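Local coordinates for protein acyl-coenzyme A oxidase 1 (Yarrowia lipolytica, PDB 5Y9D) that oxidises acyl-CoA to trans-2-enoyl-CoA with FAD as cofactor, passing electrons to oxygen to give hydrogen peroxide in peroxisomal fatty acid beta-oxidation, at residues V336-G341 with D345-K350; S660-G663 with E667-F670. All coordinates share one frame; numbering follows the deposited sequence.

Interaction 1: V336-G341 with D345-K350; sequences VRRQFG and DTKETK. With FAD (flavin-adenine dinucleotide), chain D.
The guanidinium of R338 lies between the aliphatic stems of two lysines, with K350 CG over one face and K347 CD over the other, each somewhat off-centre. From CG to NE the arginine is stretched out, which carries its head across the 345-350 backbone. There NH1 donates to E348 O at 2.7 Å, the oxygen lying 16° out of the guanidinium plane. The lysines offer methylene groups rather than ammonium ends to the arginine. Acidic side chains of helix 28-38 balance two of the charges: D28 and E32 pair with R338, E32 and E36 with K350.

The backbones meet in a single beta bridge, R338 opposite K350, where Q339 N donates to T349 O at 2.9 Å. The chain has folded back on itself in the loop between helices 306-334 and 355-391, part of the C-alpha1 domain of the acyl-CoA oxidase fold. R337, Q339 and F340 border FAD. R337 has CG anti to its amide nitrogen (chi1 177°), and its NE and NH2 both reach FAD O1A, NE at 2.8 Å and NH2 at 2.9 Å; NH2 also makes a weak bond to O2P. A two-pronged cation suits the pyrophosphate, while F340 brings a nonpolar ring edge to the adenine, its CD2 in van der Waals contact with FAD N7A at 3.4 Å.

E348 secures the backbone at F340. With its carboxylate extended from CG, OE1 accepts F340 N at 2.7 Å through the lone pair anti to the other oxygen, and the N-H points almost straight at it (170°). N176 of the second subunit also donates to OE1, while H173 of that subunit bonds OE2.

Interaction 2: S660-G663 with E667-F670; sequences SYDG and EKYF
K668 meets S660 and D662 with the far half of its side chain. Its CD rests 3.1 Å from S660 OG and 3.7 Å from S660 CB, a contact of methylene against hydroxymethyl, while NZ goes on to form a salt bridge with D662, 3.5 Å from OD1. NZ stands 3.8 Å from D662 OD2 as well, so the ammonium faces both carboxylate oxygens at similar range. Lysine and aspartate approach from opposite directions. The lysine is fully extended beyond CG, a length that lets a residue on helix 665-676 bridge the 8.0 Å between its CA and that of S660.

The acceptor side is shaped by a type I beta turn from S660 to G663, closed by a weak bond of 3.1 Å from G663 N to S660 O. Glycine suits the last position, where phi is positive (82°). D662 OD1 also accepts the N-H of N664, two residues on, an Asx turn just before the helix; a short acid can thus serve the following backbone and the lysine together. S660 OG is bonded to the carbonyl of P657, and this small residue presents its flank to the lysine stem.

Further out, D651 receives Y661 N and forms a weak, long ion pair with K668. R37 binds Y661 O and lies against the Y661 ring in a cation-pi contact, joining the turn to helix 28-38. The contact is structural packing between a loop and the first turn of the helix that follows it. With NZ at 3.5 Å or more from the carboxylate oxygens of D662, the pair is probably held by charge attraction rather than by a short, directed hydrogen bond, and the second acid at D651 would be expected to add to it.

How the interactions relate
The centres of interactions 1 and 2 lie about 18 Å apart, and the two touch lightly where V336 CG1 packs 4.2 Å from G663 O. The first lies in the C-alpha1 domain, the second in the C-terminal acyl-CoA oxidase region, yet they are joined through Y666, whose hydroxyl bonds R337, an arginine bound to the FAD pyrophosphate. Y666 sits between the segments of interaction 2, on helix 665-676. Helix 28-38 is a second common neighbour, flanking both contacts. Both regions also border the second subunit, with E348 meeting H173 and Y669 meeting W205 of that subunit. Interaction 1 lends R337, Q339 and F340 to the FAD pocket; interaction 2 lends no residue to it.

Interaction 1: V336-G341 with D345-K350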
loop_
_atom_site.group_PDB
_atom_site.type_symbol
_atom_site.label_atom_id
_atom_site.label_comp_id
_atom_site.label_asym_id
_atom_site.label_seq_id
_atom_site.Cartn_x
_atom_site.Cartn_y
_atom_site.Cartn_z
ATOM N N VAL A 336 20.842 -12.364 4.173
ATOM C CA VAL A 336 22.178 -11.786 4.049
ATOM C C VAL A 336 22.367 -10.468 4.808
ATOM O O VAL A 336 23.460 -10.153 5.220
ATOM C CB VAL A 336 22.611 -11.639 2.574
ATOM C CG1 VAL A 336 22.832 -13.010 1.964
ATOM C CG2 VAL A 336 21.622 -10.821 1.750
ATOM N N ARG A 337 21.292 -9.726 5.029
ATOM C CA ARG A 337 21.377 -8.458 5.733
ATOM C C ARG A 337 21.621 -8.699 7.223
ATOM O O ARG A 337 21.032 -9.614 7.820
ATOM C CB ARG A 337 20.090 -7.673 5.486
ATOM C CG ARG A 337 19.994 -6.378 6.205
ATOM C CD ARG A 337 21.128 -5.459 5.875
ATOM N NE ARG A 337 20.791 -4.112 6.314
ATOM C CZ ARG A 337 21.377 -3.020 5.859
ATOM N NH1 ARG A 337 22.320 -3.117 4.956
ATOM N NH2 ARG A 337 20.988 -1.825 6.291
ATOM N N ARG A 338 22.540 -7.934 7.787
ATOM C CA ARG A 338 22.823 -8.009 9.199
ATOM C C ARG A 338 22.614 -6.652 9.844
ATOM O O ARG A 338 23.108 -5.658 9.377
ATOM C CB ARG A 338 24.253 -8.480 9.444
ATOM C CG ARG A 338 24.604 -9.869 8.945
ATOM C CD ARG A 338 26.104 -10.052 9.056
ATOM N NE ARG A 338 26.613 -11.311 8.546
ATOM C CZ ARG A 338 26.523 -12.460 9.187
ATOM N NH1 ARG A 338 25.919 -12.521 10.350
ATOM N NH2 ARG A 338 27.019 -13.551 8.662
ATOM N N GLN A 339 21.842 -6.613 10.910
ATOM C CA GLN A 339 21.740 -5.420 11.722
ATOM C C GLN A 339 21.677 -5.780 13.199
ATOM O O GLN A 339 20.821 -6.540 13.599
ATOM C CB GLN A 339 20.539 -4.587 11.279
ATOM C CG GLN A 339 20.735 -3.094 11.370
ATOM C CD GLN A 339 21.722 -2.519 10.386
ATOM O OE1 GLN A 339 22.409 -3.222 9.678
ATOM N NE2 GLN A 339 21.798 -1.221 10.360
ATOM N N PHE A 340 22.607 -5.252 14.002
ATOM C CA PHE A 340 22.592 -5.294 15.481
ATOM C C PHE A 340 23.173 -6.483 16.249
ATOM O O PHE A 340 23.189 -6.472 17.456
ATOM C CB PHE A 340 21.179 -5.067 16.009
ATOM C CG PHE A 340 20.675 -3.684 15.810
ATOM C CD1 PHE A 340 21.167 -2.650 16.555
ATOM C CD2 PHE A 340 19.703 -3.426 14.876
ATOM C CE1 PHE A 340 20.706 -1.380 16.367
ATOM C CE2 PHE A 340 19.240 -2.159 14.682
ATOM C CZ PHE A 340 19.745 -1.134 15.432
ATOM N N GLY A 341 23.680 -7.487 15.577
ATOM C CA GLY A 341 24.123 -8.701 16.243
ATOM C C GLY A 341 25.463 -8.787 16.970
ATOM O O GLY A 341 26.241 -7.856 16.967
ATOM N N ASP A 345 33.013 -13.656 15.320
ATOM C CA ASP A 345 33.886 -12.637 14.755
ATOM C C ASP A 345 33.266 -11.250 14.717
ATOM O O ASP A 345 33.628 -10.425 13.899
ATOM C CB ASP A 345 34.492 -13.044 13.415
ATOM C CG ASP A 345 36.001 -12.812 13.372
ATOM O OD1 ASP A 345 36.751 -13.576 14.012
ATOM O OD2 ASP A 345 36.440 -11.857 12.707
ATOM N N THR A 346 32.284 -11.028 15.573
ATOM C CA THR A 346 31.706 -9.706 15.762
ATOM C C THR A 346 30.835 -9.292 14.595
ATOM O O THR A 346 30.496 -8.127 14.443
ATOM C CB THR A 346 32.759 -8.625 16.117
ATOM O OG1 THR A 346 32.159 -7.643 16.968
ATOM C CG2 THR A 346 33.321 -7.926 14.882
ATOM N N LYS A 347 30.478 -10.258 13.770
ATOM C CA LYS A 347 29.472 -10.015 12.773
ATOM C C LYS A 347 28.120 -9.882 13.461
ATOM O O LYS A 347 27.795 -10.635 14.362
ATOM C CB LYS A 347 29.477 -11.119 11.725
ATOM C CG LYS A 347 30.736 -11.122 10.891
ATOM C CD LYS A 347 30.532 -11.827 9.569
ATOM C CE LYS A 347 31.861 -12.182 8.932
ATOM N NZ LYS A 347 32.929 -11.203 9.269
ATOM N N GLU A 348 27.348 -8.906 13.013
ATOM C CA GLU A 348 25.995 -8.674 13.480
ATOM C C GLU A 348 25.062 -9.774 13.047
ATOM O O GLU A 348 25.400 -10.576 12.185
ATOM C CB GLU A 348 25.487 -7.348 12.938
ATOM C CG GLU A 348 26.004 -6.159 13.722
ATOM C CD GLU A 348 25.954 -4.875 12.924
ATOM O OE1 GLU A 348 24.905 -4.169 12.951
ATOM O OE2 GLU A 348 26.993 -4.568 12.290
ATOM N N THR A 349 23.885 -9.815 13.665
ATOM C CA THR A 349 22.895 -10.854 13.373
ATOM C C THR A 349 22.206 -10.600 12.020
ATOM O O THR A 349 21.914 -9.470 11.641
ATOM C CB THR A 349 21.844 -10.928 14.509
ATOM O OG1 THR A 349 22.526 -11.119 15.744
ATOM C CG2 THR A 349 20.837 -12.056 14.316
ATOM N N LYS A 350 21.989 -11.694 11.321
ATOM C CA LYS A 350 21.186 -11.783 10.096
ATOM C C LYS A 350 19.714 -11.533 10.378
ATOM O O LYS A 350 19.132 -12.252 11.184
ATOM C CB LYS A 350 21.322 -13.189 9.537
ATOM C CG LYS A 350 22.659 -13.427 8.862
ATOM C CD LYS A 350 23.100 -14.890 8.942
ATOM C CE LYS A 350 22.131 -15.852 8.282
ATOM N NZ LYS A 350 22.726 -16.440 7.053
HETATM P PA FAD D . 17.858 -1.952 8.528
HETATM O O1A FAD D . 18.876 -2.849 7.950
HETATM O O2A FAD D . 18.101 -1.253 9.788
HETATM O O5B FAD D . 16.564 -2.826 8.664
HETATM C C5B FAD D . 16.291 -3.883 7.769
HETATM C C4B FAD D . 15.049 -4.625 8.213
HETATM O O4B FAD D . 15.377 -5.523 9.264
HETATM C C3B FAD D . 13.997 -3.671 8.737
HETATM O O3B FAD D . 12.735 -4.046 8.220
HETATM C C2B FAD D . 14.024 -3.853 10.233
HETATM O O2B FAD D . 12.728 -3.829 10.812
HETATM C C1B FAD D . 14.653 -5.208 10.443
HETATM N N9A FAD D . 15.500 -5.123 11.646
HETATM C C8A FAD D . 16.592 -4.381 11.803
HETATM N N7A FAD D . 17.096 -4.535 13.037
HETATM C C5A FAD D . 16.305 -5.383 13.699
HETATM C C6A FAD D . 16.243 -5.986 15.048
HETATM N N6A FAD D . 17.165 -5.711 15.975
HETATM N N1A FAD D . 15.244 -6.823 15.331
HETATM C C2A FAD D . 14.321 -7.115 14.427
HETATM N N3A FAD D . 14.315 -6.612 13.199
HETATM C C4A FAD D . 15.254 -5.760 12.775
HETATM N N1 FAD D . 20.010 8.553 5.948
HETATM C C2 FAD D . 20.769 9.615 6.205
HETATM O O2 FAD D . 21.685 9.495 7.006
HETATM N N3 FAD D . 20.584 10.786 5.629
HETATM C C4 FAD D . 19.616 10.979 4.764
HETATM O O4 FAD D . 19.477 12.080 4.252
HETATM C C4X FAD D . 18.727 9.870 4.422
HETATM N N5 FAD D . 17.728 10.006 3.555
HETATM C C5X FAD D . 16.943 8.968 3.268
HETATM C C6 FAD D . 15.936 9.146 2.357
HETATM C C7 FAD D . 15.117 8.102 2.040
HETATM C C7M FAD D . 14.014 8.306 1.053
HETATM C C8 FAD D . 15.325 6.789 2.678
HETATM C C8M FAD D . 14.422 5.651 2.323
HETATM C C9 FAD D . 16.333 6.605 3.599
HETATM C C9A FAD D . 17.155 7.657 3.909
HETATM N N10 FAD D . 18.188 7.501 4.833
HETATM C C10 FAD D . 18.992 8.603 5.091
HETATM C "C1'" FAD D . 18.447 6.223 5.479
HETATM C "C2'" FAD D . 17.313 5.778 6.366
HETATM O "O2'" FAD D . 17.494 6.433 7.599
HETATM C "C3'" FAD D . 17.399 4.281 6.579
HETATM O "O3'" FAD D . 16.645 3.659 5.562
HETATM C "C4'" FAD D . 16.857 3.825 7.924
HETATM O "O4'" FAD D . 17.275 4.716 8.951
HETATM C "C5'" FAD D . 17.388 2.462 8.299
HETATM O "O5'" FAD D . 17.105 1.541 7.273
HETATM P P FAD D . 18.102 0.391 6.964
HETATM O O1P FAD D . 18.230 0.311 5.518
HETATM O O2P FAD D . 19.288 0.581 7.795
HETATM O O3P FAD D . 17.353 -0.902 7.449
#

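Interaction 2: S660-G663 with E667-F670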
loop_
_atom_site.group_PDB
_atom_site.type_symbol
_atom_site.label_atom_id
_atom_site.label_comp_id
_atom_site.label_asym_id
_atom_site.label_seq_id
_atom_site.Cartn_x
_atom_site.Cartn_y
_atom_site.Cartn_z
ATOM N N SER A 660 19.001 -11.264 -5.883
ATOM C CA SER A 660 19.843 -12.174 -6.661
ATOM C C SER A 660 20.009 -13.569 -6.067
ATOM O O SER A 660 20.201 -13.723 -4.860
ATOM C CB SER A 660 21.211 -11.558 -6.913
ATOM O OG SER A 660 21.060 -10.493 -7.856
ATOM N N TYR A 661 19.898 -14.574 -6.948
ATOM C CA TYR A 661 20.076 -15.962 -6.607
ATOM C C TYR A 661 21.327 -16.234 -5.780
ATOM O O TYR A 661 21.261 -16.932 -4.773
ATOM C CB TYR A 661 20.123 -16.804 -7.887
ATOM C CG TYR A 661 20.205 -18.324 -7.671
ATOM C CD1 TYR A 661 19.057 -19.087 -7.558
ATOM C CD2 TYR A 661 21.444 -18.985 -7.598
ATOM C CE1 TYR A 661 19.123 -20.464 -7.370
ATOM C CE2 TYR A 661 21.524 -20.361 -7.411
ATOM C CZ TYR A 661 20.353 -21.100 -7.291
ATOM O OH TYR A 661 20.404 -22.464 -7.095
ATOM N N ASP A 662 22.459 -15.700 -6.223
ATOM C CA ASP A 662 23.755 -15.978 -5.608
ATOM C C ASP A 662 24.021 -15.088 -4.400
ATOM O O ASP A 662 25.016 -15.287 -3.691
ATOM C CB ASP A 662 24.889 -15.872 -6.640
ATOM C CG ASP A 662 25.192 -14.413 -7.085
ATOM O OD1 ASP A 662 24.473 -13.469 -6.664
ATOM O OD2 ASP A 662 26.178 -14.218 -7.872
ATOM N N GLY A 663 23.149 -14.102 -4.164
ATOM C CA GLY A 663 23.168 -13.381 -2.895
ATOM C C GLY A 663 24.190 -12.272 -2.820
ATOM O O GLY A 663 24.403 -11.684 -1.739
ATOM N N GLU A 667 27.137 -5.875 -4.159
ATOM C CA GLU A 667 27.843 -5.658 -5.396
ATOM C C GLU A 667 26.847 -5.353 -6.507
ATOM O O GLU A 667 26.974 -4.327 -7.203
ATOM C CB GLU A 667 28.743 -6.852 -5.759
ATOM C CG GLU A 667 29.605 -6.578 -6.993
ATOM C CD GLU A 667 31.001 -7.157 -6.878
ATOM O OE1 GLU A 667 31.115 -8.340 -6.436
ATOM O OE2 GLU A 667 31.985 -6.416 -7.203
ATOM N N LYS A 668 25.834 -6.216 -6.648
ATOM C CA LYS A 668 24.855 -6.062 -7.731
ATOM C C LYS A 668 24.017 -4.822 -7.590
ATOM O O LYS A 668 23.747 -4.164 -8.584
ATOM C CB LYS A 668 23.978 -7.301 -7.866
ATOM C CG LYS A 668 24.777 -8.480 -8.399
ATOM C CD LYS A 668 23.930 -9.709 -8.568
ATOM C CE LYS A 668 24.773 -10.867 -9.070
ATOM N NZ LYS A 668 23.887 -11.879 -9.711
ATOM N N TYR A 669 23.660 -4.475 -6.359
ATOM C CA TYR A 669 22.879 -3.265 -6.081
ATOM C C TYR A 669 23.668 -2.018 -6.417
ATOM O O TYR A 669 23.185 -1.099 -7.043
ATOM C CB TYR A 669 22.476 -3.273 -4.604
ATOM C CG TYR A 669 21.637 -2.132 -4.081
ATOM C CD1 TYR A 669 20.771 -1.419 -4.873
ATOM C CD2 TYR A 669 21.652 -1.839 -2.731
ATOM C CE1 TYR A 669 19.991 -0.394 -4.349
ATOM C CE2 TYR A 669 20.876 -0.828 -2.193
ATOM C CZ TYR A 669 20.046 -0.105 -3.000
ATOM O OH TYR A 669 19.291 0.890 -2.425
ATOM N N PHE A 670 24.908 -1.979 -5.995
ATOM C CA PHE A 670 25.771 -0.854 -6.368
ATOM C C PHE A 670 25.980 -0.815 -7.920
ATOM O O PHE A 670 26.052 0.251 -8.516
ATOM C CB PHE A 670 27.073 -0.971 -5.575
ATOM C CG PHE A 670 28.028 0.148 -5.772
ATOM C CD1 PHE A 670 27.756 1.403 -5.283
ATOM C CD2 PHE A 670 29.249 -0.067 -6.419
ATOM C CE1 PHE A 670 28.667 2.444 -5.446
ATOM C CE2 PHE A 670 30.158 0.971 -6.609
ATOM C CZ PHE A 670 29.871 2.223 -6.101
#